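Local coordinates for protein putative O-GlcNAcase nagJ (PDB 6PV5) that probably hydrolyses terminal N-acetylglucosamine residues from glycans, as a family 84 glycoside hydrolase, with this chain holding the N-terminal, catalytic and post-catalytic domains, at residues L268-E273 with E278-A283; K282-K287 with N319-E324; S310-A315 with A361-K366. One frame throughout, in Å; residues are numbered along the deposited sequence.

Contact 1: residues L268-E273 with E278-A283; sequences LDIKFE and EADFKA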
loop_
_atom_site.group_PDB
_atom_site.type_symbol
_atom_site.label_atom_id
_atom_site.label_comp_id
_atom_site.label_asym_id
_atom_site.label_seq_id
_atom_site.Cartn_x
_atom_site.Cartn_y
_atom_site.Cartn_z
ATOM N N LEU A 268 10.372 -7.401 -25.114
ATOM C CA LEU A 268 10.401 -8.745 -25.677
ATOM C C LEU A 268 10.788 -8.765 -27.161
ATOM O O LEU A 268 11.386 -9.742 -27.605
ATOM C CB LEU A 268 9.116 -9.531 -25.355
ATOM C CG LEU A 268 7.825 -9.341 -26.170
ATOM C CD1 LEU A 268 7.483 -7.900 -26.530
ATOM C CD2 LEU A 268 7.713 -10.290 -27.355
ATOM N N ASP A 269 10.483 -7.702 -27.927
ATOM C CA ASP A 269 10.772 -7.772 -29.356
ATOM C C ASP A 269 11.243 -6.446 -29.961
ATOM O O ASP A 269 11.597 -6.420 -31.140
ATOM C CB ASP A 269 9.599 -8.375 -30.136
ATOM C CG ASP A 269 8.386 -7.465 -30.245
ATOM O OD1 ASP A 269 8.414 -6.340 -29.683
ATOM O OD2 ASP A 269 7.431 -7.876 -30.918
ATOM N N ILE A 270 11.252 -5.359 -29.173
ATOM C CA ILE A 270 11.625 -4.049 -29.686
ATOM C C ILE A 270 12.974 -4.137 -30.403
ATOM O O ILE A 270 13.854 -4.916 -30.028
ATOM C CB ILE A 270 11.588 -2.960 -28.594
ATOM C CG1 ILE A 270 11.679 -1.552 -29.190
ATOM C CG2 ILE A 270 12.652 -3.201 -27.529
ATOM C CD1 ILE A 270 11.242 -0.439 -28.262
ATOM N N LYS A 271 13.099 -3.358 -31.482
ATOM C CA LYS A 271 14.340 -3.241 -32.227
ATOM C C LYS A 271 14.960 -1.869 -31.954
ATOM O O LYS A 271 14.262 -0.881 -31.721
ATOM C CB LYS A 271 14.107 -3.577 -33.706
ATOM C CG LYS A 271 14.174 -5.057 -34.079
ATOM C CD LYS A 271 15.563 -5.649 -33.875
ATOM C CE LYS A 271 15.836 -6.895 -34.691
ATOM N NZ LYS A 271 14.915 -8.003 -34.342
ATOM N N PHE A 272 16.291 -1.833 -31.934
ATOM C CA PHE A 272 17.022 -0.617 -31.628
ATOM C C PHE A 272 17.786 -0.178 -32.875
ATOM O O PHE A 272 17.977 1.014 -33.106
ATOM C CB PHE A 272 17.989 -0.862 -30.467
ATOM C CG PHE A 272 17.371 -1.339 -29.174
ATOM C CD1 PHE A 272 16.730 -0.457 -28.314
ATOM C CD2 PHE A 272 17.464 -2.672 -28.791
ATOM C CE1 PHE A 272 16.184 -0.901 -27.115
ATOM C CE2 PHE A 272 16.928 -3.113 -27.587
ATOM C CZ PHE A 272 16.280 -2.230 -26.758
ATOM N N GLU A 273 18.169 -1.171 -33.687
ATOM C CA GLU A 273 19.135 -1.036 -34.765
ATOM C C GLU A 273 18.432 -0.733 -36.095
ATOM O O GLU A 273 17.508 -1.441 -36.504
ATOM C CB GLU A 273 20.004 -2.302 -34.821
ATOM C CG GLU A 273 19.222 -3.623 -34.862
ATOM C CD GLU A 273 18.839 -4.307 -33.553
ATOM O OE1 GLU A 273 18.262 -3.643 -32.678
ATOM O OE2 GLU A 273 19.101 -5.518 -33.422
ATOM N N GLU A 278 13.894 2.632 -36.096
ATOM C CA GLU A 278 13.134 3.844 -36.343
ATOM C C GLU A 278 11.638 3.541 -36.395
ATOM O O GLU A 278 10.836 4.347 -35.919
ATOM C CB GLU A 278 13.621 4.557 -37.606
ATOM C CG GLU A 278 14.849 5.422 -37.384
ATOM C CD GLU A 278 14.801 6.370 -36.197
ATOM O OE1 GLU A 278 13.868 7.191 -36.122
ATOM O OE2 GLU A 278 15.698 6.280 -35.345
ATOM N N ALA A 279 11.271 2.391 -36.979
ATOM C CA ALA A 279 9.870 1.976 -37.057
ATOM C C ALA A 279 9.313 1.722 -35.655
ATOM O O ALA A 279 8.279 2.286 -35.274
ATOM C CB ALA A 279 9.728 0.754 -37.939
ATOM N N ASP A 280 10.033 0.891 -34.886
ATOM C CA ASP A 280 9.649 0.561 -33.519
ATOM C C ASP A 280 9.526 1.835 -32.695
ATOM O O ASP A 280 8.556 1.985 -31.959
ATOM C CB ASP A 280 10.539 -0.526 -32.914
ATOM C CG ASP A 280 10.062 -1.917 -33.284
ATOM O OD1 ASP A 280 8.890 -2.037 -33.710
ATOM O OD2 ASP A 280 10.858 -2.871 -33.156
ATOM N N PHE A 281 10.460 2.782 -32.881
ATOM C CA PHE A 281 10.363 4.046 -32.163
ATOM C C PHE A 281 9.111 4.833 -32.557
ATOM O O PHE A 281 8.506 5.504 -31.714
ATOM C CB PHE A 281 11.652 4.881 -32.246
ATOM C CG PHE A 281 11.620 6.004 -31.241
ATOM C CD1 PHE A 281 11.029 7.216 -31.552
ATOM C CD2 PHE A 281 12.074 5.805 -29.943
ATOM C CE1 PHE A 281 10.929 8.225 -30.604
ATOM C CE2 PHE A 281 11.969 6.810 -28.993
ATOM C CZ PHE A 281 11.384 8.012 -29.319
ATOM N N LYS A 282 8.740 4.798 -33.848
ATOM C CA LYS A 282 7.554 5.519 -34.311
ATOM C C LYS A 282 6.300 4.860 -33.734
ATOM O O LYS A 282 5.388 5.536 -33.249
ATOM C CB LYS A 282 7.533 5.611 -35.844
ATOM N N ALA A 283 6.288 3.520 -33.758
ATOM C CA ALA A 283 5.250 2.730 -33.109
ATOM C C ALA A 283 5.045 3.207 -31.668
ATOM O O ALA A 283 3.913 3.491 -31.267
ATOM C CB ALA A 283 5.609 1.265 -33.183
#
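Asp-280 reaches from the first turns of helix 274-294 to the backbone of Lys-271, tying the loop after strand 259-264 of the (beta/alpha)8 barrel to the helix that this loop leads into. The bond runs from Lys-271 N to Asp-280 OD2, 2.8 Å, with an angle of 141° at the hydrogen; the amide meets the anti side of the carboxylate, 19° out of its plane. The packed part lies beside it. Buried Ile-270 runs antiparallel alongside the aspartate, its CG1 4.0 Å from Asp-280 CB, and its side chain also rests on Trp-303. The carboxylate is shared, since OD1 forms a salt bridge with Arg-235, which also holds Asp-269 OD2. This arginine would offset the negative charge that the two aspartates bring together. The outer side is looser. Lys-271 touches the carboxylate mainly with CB, 3.4 Å from Asp-280 OD2, its chain bending at chi2 (-65°) and leading the amine away, so that NZ lies 6.6 Å from Asp-280 OD2. Farther along the loop, Glu-273 turns back on the preceding residue, its OE1 accepting from Phe-272 N at 2.8 Å, nearly along the C-O axis.

Contact 2: residues K282-K287 with N319-E324; sequences KALINK and NRFNKE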
loop_
_atom_site.group_PDB
_atom_site.type_symbol
_atom_site.label_atom_id
_atom_site.label_comp_id
_atom_site.label_asym_id
_atom_site.label_seq_id
_atom_site.Cartn_x
_atom_site.Cartn_y
_atom_site.Cartn_z
ATOM N N LYS A 282 8.740 4.798 -33.848
ATOM C CA LYS A 282 7.554 5.519 -34.311
ATOM C C LYS A 282 6.300 4.860 -33.734
ATOM O O LYS A 282 5.388 5.536 -33.249
ATOM C CB LYS A 282 7.533 5.611 -35.844
ATOM N N ALA A 283 6.288 3.520 -33.758
ATOM C CA ALA A 283 5.250 2.730 -33.109
ATOM C C ALA A 283 5.045 3.207 -31.668
ATOM O O ALA A 283 3.913 3.491 -31.267
ATOM C CB ALA A 283 5.609 1.265 -33.183
ATOM N N LEU A 284 6.159 3.365 -30.932
ATOM C CA LEU A 284 6.130 3.743 -29.527
ATOM C C LEU A 284 5.505 5.123 -29.371
ATOM O O LEU A 284 4.621 5.323 -28.528
ATOM C CB LEU A 284 7.552 3.692 -28.951
ATOM C CG LEU A 284 7.736 4.149 -27.499
ATOM C CD1 LEU A 284 6.861 3.350 -26.537
ATOM C CD2 LEU A 284 9.203 4.026 -27.097
ATOM N N ILE A 285 5.953 6.068 -30.208
ATOM C CA ILE A 285 5.419 7.420 -30.147
ATOM C C ILE A 285 3.916 7.365 -30.407
ATOM O O ILE A 285 3.139 7.999 -29.696
ATOM C CB ILE A 285 6.157 8.328 -31.156
ATOM C CG1 ILE A 285 7.580 8.627 -30.677
ATOM C CG2 ILE A 285 5.359 9.602 -31.452
ATOM C CD1 ILE A 285 7.645 9.544 -29.469
ATOM N N ASN A 286 3.526 6.621 -31.447
ATOM C CA ASN A 286 2.120 6.525 -31.821
ATOM C C ASN A 286 1.290 6.011 -30.643
ATOM O O ASN A 286 0.362 6.691 -30.200
ATOM C CB ASN A 286 1.888 5.679 -33.077
ATOM C CG ASN A 286 0.447 5.717 -33.558
ATOM O OD1 ASN A 286 -0.185 6.779 -33.613
ATOM N ND2 ASN A 286 -0.088 4.561 -33.917
ATOM N N LYS A 287 1.637 4.818 -30.135
ATOM C CA LYS A 287 0.938 4.234 -28.995
ATOM C C LYS A 287 0.770 5.271 -27.891
ATOM O O LYS A 287 -0.324 5.472 -27.357
ATOM C CB LYS A 287 1.686 2.998 -28.486
ATOM C CG LYS A 287 0.968 2.234 -27.378
ATOM C CD LYS A 287 -0.504 1.983 -27.649
ATOM C CE LYS A 287 -1.113 0.995 -26.675
ATOM N NZ LYS A 287 -0.440 -0.322 -26.771
ATOM N N ASN A 319 15.602 8.183 -23.374
ATOM C CA ASN A 319 15.960 9.605 -23.459
ATOM C C ASN A 319 15.250 10.261 -24.650
ATOM O O ASN A 319 14.706 11.354 -24.527
ATOM C CB ASN A 319 17.469 9.840 -23.625
ATOM C CG ASN A 319 18.333 9.336 -22.483
ATOM O OD1 ASN A 319 17.922 9.299 -21.322
ATOM N ND2 ASN A 319 19.559 8.969 -22.807
ATOM N N ARG A 320 15.213 9.554 -25.778
ATOM C CA ARG A 320 14.511 10.021 -26.961
ATOM C C ARG A 320 13.024 10.191 -26.666
ATOM O O ARG A 320 12.451 11.227 -27.009
ATOM C CB ARG A 320 14.753 9.073 -28.133
ATOM C CG ARG A 320 14.614 9.749 -29.493
ATOM C CD ARG A 320 14.737 8.731 -30.609
ATOM N NE ARG A 320 14.086 9.210 -31.821
ATOM C CZ ARG A 320 14.041 8.526 -32.954
ATOM N NH1 ARG A 320 14.622 7.343 -33.035
ATOM N NH2 ARG A 320 13.417 9.019 -34.010
ATOM N N PHE A 321 12.415 9.195 -25.994
ATOM C CA PHE A 321 10.996 9.250 -25.692
ATOM C C PHE A 321 10.723 10.437 -24.781
ATOM O O PHE A 321 9.722 11.139 -24.944
ATOM C CB PHE A 321 10.488 7.934 -25.085
ATOM C CG PHE A 321 8.998 7.901 -24.837
ATOM C CD1 PHE A 321 8.128 7.415 -25.799
ATOM C CD2 PHE A 321 8.464 8.377 -23.648
ATOM C CE1 PHE A 321 6.757 7.382 -25.566
ATOM C CE2 PHE A 321 7.094 8.352 -23.419
ATOM C CZ PHE A 321 6.240 7.855 -24.380
ATOM N N ASN A 322 11.617 10.628 -23.804
ATOM C CA ASN A 322 11.512 11.708 -22.839
ATOM C C ASN A 322 11.608 13.056 -23.568
ATOM O O ASN A 322 10.905 14.011 -23.226
ATOM C CB ASN A 322 12.637 11.564 -21.812
ATOM C CG ASN A 322 12.524 12.499 -20.637
ATOM O OD1 ASN A 322 11.476 12.594 -19.998
ATOM N ND2 ASN A 322 13.624 13.139 -20.292
ATOM N N LYS A 323 12.497 13.110 -24.574
ATOM C CA LYS A 323 12.799 14.332 -25.303
ATOM C C LYS A 323 11.683 14.631 -26.309
ATOM O O LYS A 323 11.165 15.740 -26.337
ATOM C CB LYS A 323 14.175 14.218 -25.977
ATOM C CG LYS A 323 14.679 15.500 -26.632
ATOM C CD LYS A 323 15.998 15.327 -27.370
ATOM C CE LYS A 323 16.468 16.578 -28.089
ATOM N NZ LYS A 323 15.640 16.882 -29.285
ATOM N N GLU A 324 11.312 13.628 -27.112
ATOM C CA GLU A 324 10.482 13.814 -28.294
ATOM C C GLU A 324 8.990 13.613 -27.998
ATOM O O GLU A 324 8.162 13.896 -28.867
ATOM C CB GLU A 324 10.988 12.947 -29.447
ATOM C CG GLU A 324 12.454 13.186 -29.773
ATOM C CD GLU A 324 13.035 12.471 -30.983
ATOM O OE1 GLU A 324 12.384 11.554 -31.522
ATOM O OE2 GLU A 324 14.164 12.822 -31.376
#
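Leu-284 and Ile-285 of helix 274-294 meet Phe-321 of helix 311-326, joining two consecutive outer helices of the (beta/alpha)8 barrel. The short helical segments approach to 11.2 Å between axes, with their N-to-C directions 46° apart, and no hydrogen bond crosses between them. Following 319-324 from its start, Asn-319 turns to the end of the next outer helix, 355-363, its amide bonding to the backbone of Thr-363 and Asp-365. Arg-320 swings its guanidinium obliquely out from its helix, toward the first turns of helix 274-294. Its NE donates to Glu-324 OE1 one turn later, at 2.9 Å, while NH1 forms a salt bridge with Glu-278; the cation also lies against the Phe-281 ring.

Phe-321 carries the apolar contact. With CG anti to the backbone N (chi1 -176°), the ring is thrown out across the gap, where it crosses the Leu-284 side chain at about a right angle. Leu-284 presents its branch point, CG lying 3.7 Å from Phe-321 CD1, and its two methyls spread along the same CD1-CE1 side, Leu-284 CD2 being 3.8 Å from Phe-321 CD1. Ile-285 supplies a more distant touch through its terminal methyl. Beneath the helices, Ile-301 of strand 298-302 meets both Leu-284 and Phe-321, and this places the pair in the layer between barrel wall and helices.

Glu-324, exposed, ends the segment within a wider pi-type turn. Its CD sits at the guanidinium edge of Arg-320, in that group's plane, whereas Arg-320 NE meets OE1 from above the carboxylate, 46° out of its plane. The backbone of Glu-324 also edges the apolar patch, its O lying 4.4 Å from Ile-285 CD1.

Contact 3: residues S310-A315 with A361-K366; sequences SGVQQA and AETLDK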
loop_
_atom_site.group_PDB
_atom_site.type_symbol
_atom_site.label_atom_id
_atom_site.label_comp_id
_atom_site.label_asym_id
_atom_site.label_seq_id
_atom_site.Cartn_x
_atom_site.Cartn_y
_atom_site.Cartn_z
ATOM N N SER A 310 21.324 -4.635 -23.348
ATOM C CA SER A 310 21.998 -3.423 -23.787
ATOM C C SER A 310 21.459 -2.227 -23.022
ATOM O O SER A 310 20.380 -1.726 -23.327
ATOM C CB SER A 310 21.921 -3.187 -25.267
ATOM O OG SER A 310 22.502 -1.916 -25.584
ATOM N N GLY A 311 22.252 -1.783 -22.044
ATOM C CA GLY A 311 21.934 -0.635 -21.215
ATOM C C GLY A 311 21.910 0.648 -22.038
ATOM O O GLY A 311 21.065 1.508 -21.805
ATOM N N VAL A 312 22.854 0.780 -22.982
ATOM C CA VAL A 312 22.991 2.031 -23.722
ATOM C C VAL A 312 21.739 2.232 -24.580
ATOM O O VAL A 312 21.083 3.262 -24.481
ATOM C CB VAL A 312 24.310 2.106 -24.525
ATOM C CG1 VAL A 312 24.350 3.317 -25.468
ATOM C CG2 VAL A 312 25.521 2.139 -23.599
ATOM N N GLN A 313 21.361 1.199 -25.339
ATOM C CA GLN A 313 20.235 1.250 -26.265
ATOM C C GLN A 313 18.918 1.467 -25.526
ATOM O O GLN A 313 18.074 2.241 -25.986
ATOM C CB GLN A 313 20.203 -0.003 -27.146
ATOM C CG GLN A 313 21.408 -0.084 -28.074
ATOM C CD GLN A 313 21.577 -1.376 -28.837
ATOM O OE1 GLN A 313 21.498 -2.473 -28.289
ATOM N NE2 GLN A 313 21.856 -1.255 -30.122
ATOM N N GLN A 314 18.751 0.811 -24.365
ATOM C CA GLN A 314 17.519 0.976 -23.600
ATOM C C GLN A 314 17.416 2.403 -23.058
ATOM O O GLN A 314 16.345 3.007 -23.077
ATOM C CB GLN A 314 17.400 -0.055 -22.469
ATOM C CG GLN A 314 17.336 -1.504 -22.947
ATOM C CD GLN A 314 17.437 -2.503 -21.817
ATOM O OE1 GLN A 314 17.399 -2.157 -20.636
ATOM N NE2 GLN A 314 17.530 -3.774 -22.174
ATOM N N ALA A 315 18.532 2.930 -22.542
ATOM C CA ALA A 315 18.524 4.269 -21.985
ATOM C C ALA A 315 18.274 5.280 -23.102
ATOM O O ALA A 315 17.570 6.272 -22.896
ATOM C CB ALA A 315 19.817 4.540 -21.262
ATOM N N ALA A 361 22.828 3.585 -16.343
ATOM C CA ALA A 361 22.765 4.728 -15.447
ATOM C C ALA A 361 23.501 5.944 -16.028
ATOM O O ALA A 361 23.050 7.077 -15.873
ATOM C CB ALA A 361 23.313 4.361 -14.087
ATOM N N GLU A 362 24.651 5.708 -16.661
ATOM C CA GLU A 362 25.476 6.785 -17.192
ATOM C C GLU A 362 24.752 7.465 -18.350
ATOM O O GLU A 362 24.800 8.679 -18.454
ATOM C CB GLU A 362 26.830 6.246 -17.657
ATOM N N THR A 363 24.059 6.681 -19.191
ATOM C CA THR A 363 23.360 7.219 -20.349
ATOM C C THR A 363 22.061 7.941 -19.988
ATOM O O THR A 363 21.692 8.885 -20.674
ATOM C CB THR A 363 23.054 6.117 -21.365
ATOM O OG1 THR A 363 24.280 5.425 -21.544
ATOM C CG2 THR A 363 22.545 6.621 -22.696
ATOM N N LEU A 364 21.352 7.506 -18.939
ATOM C CA LEU A 364 19.948 7.867 -18.764
ATOM C C LEU A 364 19.810 9.275 -18.196
ATOM O O LEU A 364 20.423 9.565 -17.180
ATOM C CB LEU A 364 19.307 6.857 -17.804
ATOM C CG LEU A 364 17.795 6.987 -17.615
ATOM C CD1 LEU A 364 17.069 6.571 -18.891
ATOM C CD2 LEU A 364 17.310 6.152 -16.425
ATOM N N ASP A 365 18.935 10.109 -18.801
ATOM C CA ASP A 365 18.636 11.450 -18.314
ATOM C C ASP A 365 18.163 11.447 -16.860
ATOM O O ASP A 365 17.247 10.709 -16.487
ATOM C CB ASP A 365 17.464 12.085 -19.072
ATOM C CG ASP A 365 17.666 12.421 -20.542
ATOM O OD1 ASP A 365 18.823 12.349 -21.029
ATOM O OD2 ASP A 365 16.643 12.778 -21.193
ATOM N N LYS A 366 18.668 12.414 -16.095
ATOM C CA LYS A 366 18.499 12.488 -14.652
ATOM C C LYS A 366 17.058 12.763 -14.218
ATOM O O LYS A 366 16.701 12.498 -13.063
ATOM C CB LYS A 366 19.480 13.475 -14.012
ATOM C CG LYS A 366 20.940 13.030 -14.021
ATOM C CD LYS A 366 21.778 13.663 -12.920
ATOM C CE LYS A 366 23.237 13.896 -13.274
ATOM N NZ LYS A 366 23.843 12.744 -13.991
#
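Thr-363 lays its CB and CG2 against the methyl of Ala-315, at 3.6 Å and 3.7 Å from Ala-315 CB. Both residues direct their CB atoms at the opposing segment, and alanine's short side chain lets the backbones come close, the CA atoms of Ala-315 and Leu-364 being 5.0 Å apart. In Thr-363, CG2 stands anti to the backbone N, which brings the methyl to the alanine and puts OG1 on the side of Val-312. There the two side chains cross at about a right angle, with Val-312 CG2 4.1 Å from Thr-363 OG1. That is packing without a polar bond, for the hydroxyl has its hydrogen-bond partner in Glu-359 O, one turn back in helix 355-363. Leu-364, the first residue to leave helical geometry, adds its CD1 beside the Ala-315 backbone, 4.0 Å from Ala-315 O. At the far end of the other segment, Ser-310 is the N-cap, its OG taking a weak bond from Gln-313 N (3.3 Å, 160°). The contact thus packs the first turn of helix 311-326 on the end of helix 355-363, successive members of the helical layer of a (beta/alpha)8 barrel.

Overall arrangement
All three contacts lie in one sector of the barrel, among its outer helices and the loop leading into one of them, and none is purely core or surface. Contact 1 is polar and local, holding a loop to the helix that follows it; contacts 2 and 3 are apolar and join successive barrel helices distant in sequence. Contacts 1 and 2 share helix 274-294, their centres 10 Å apart, while contacts 2 and 3 share helix 311-326. A salt bridge joins the first pair, and side-chain amide bonds probably join the second. Contacts 1 and 3 meet through Phe-272, packed on Gln-313 and Gln-314.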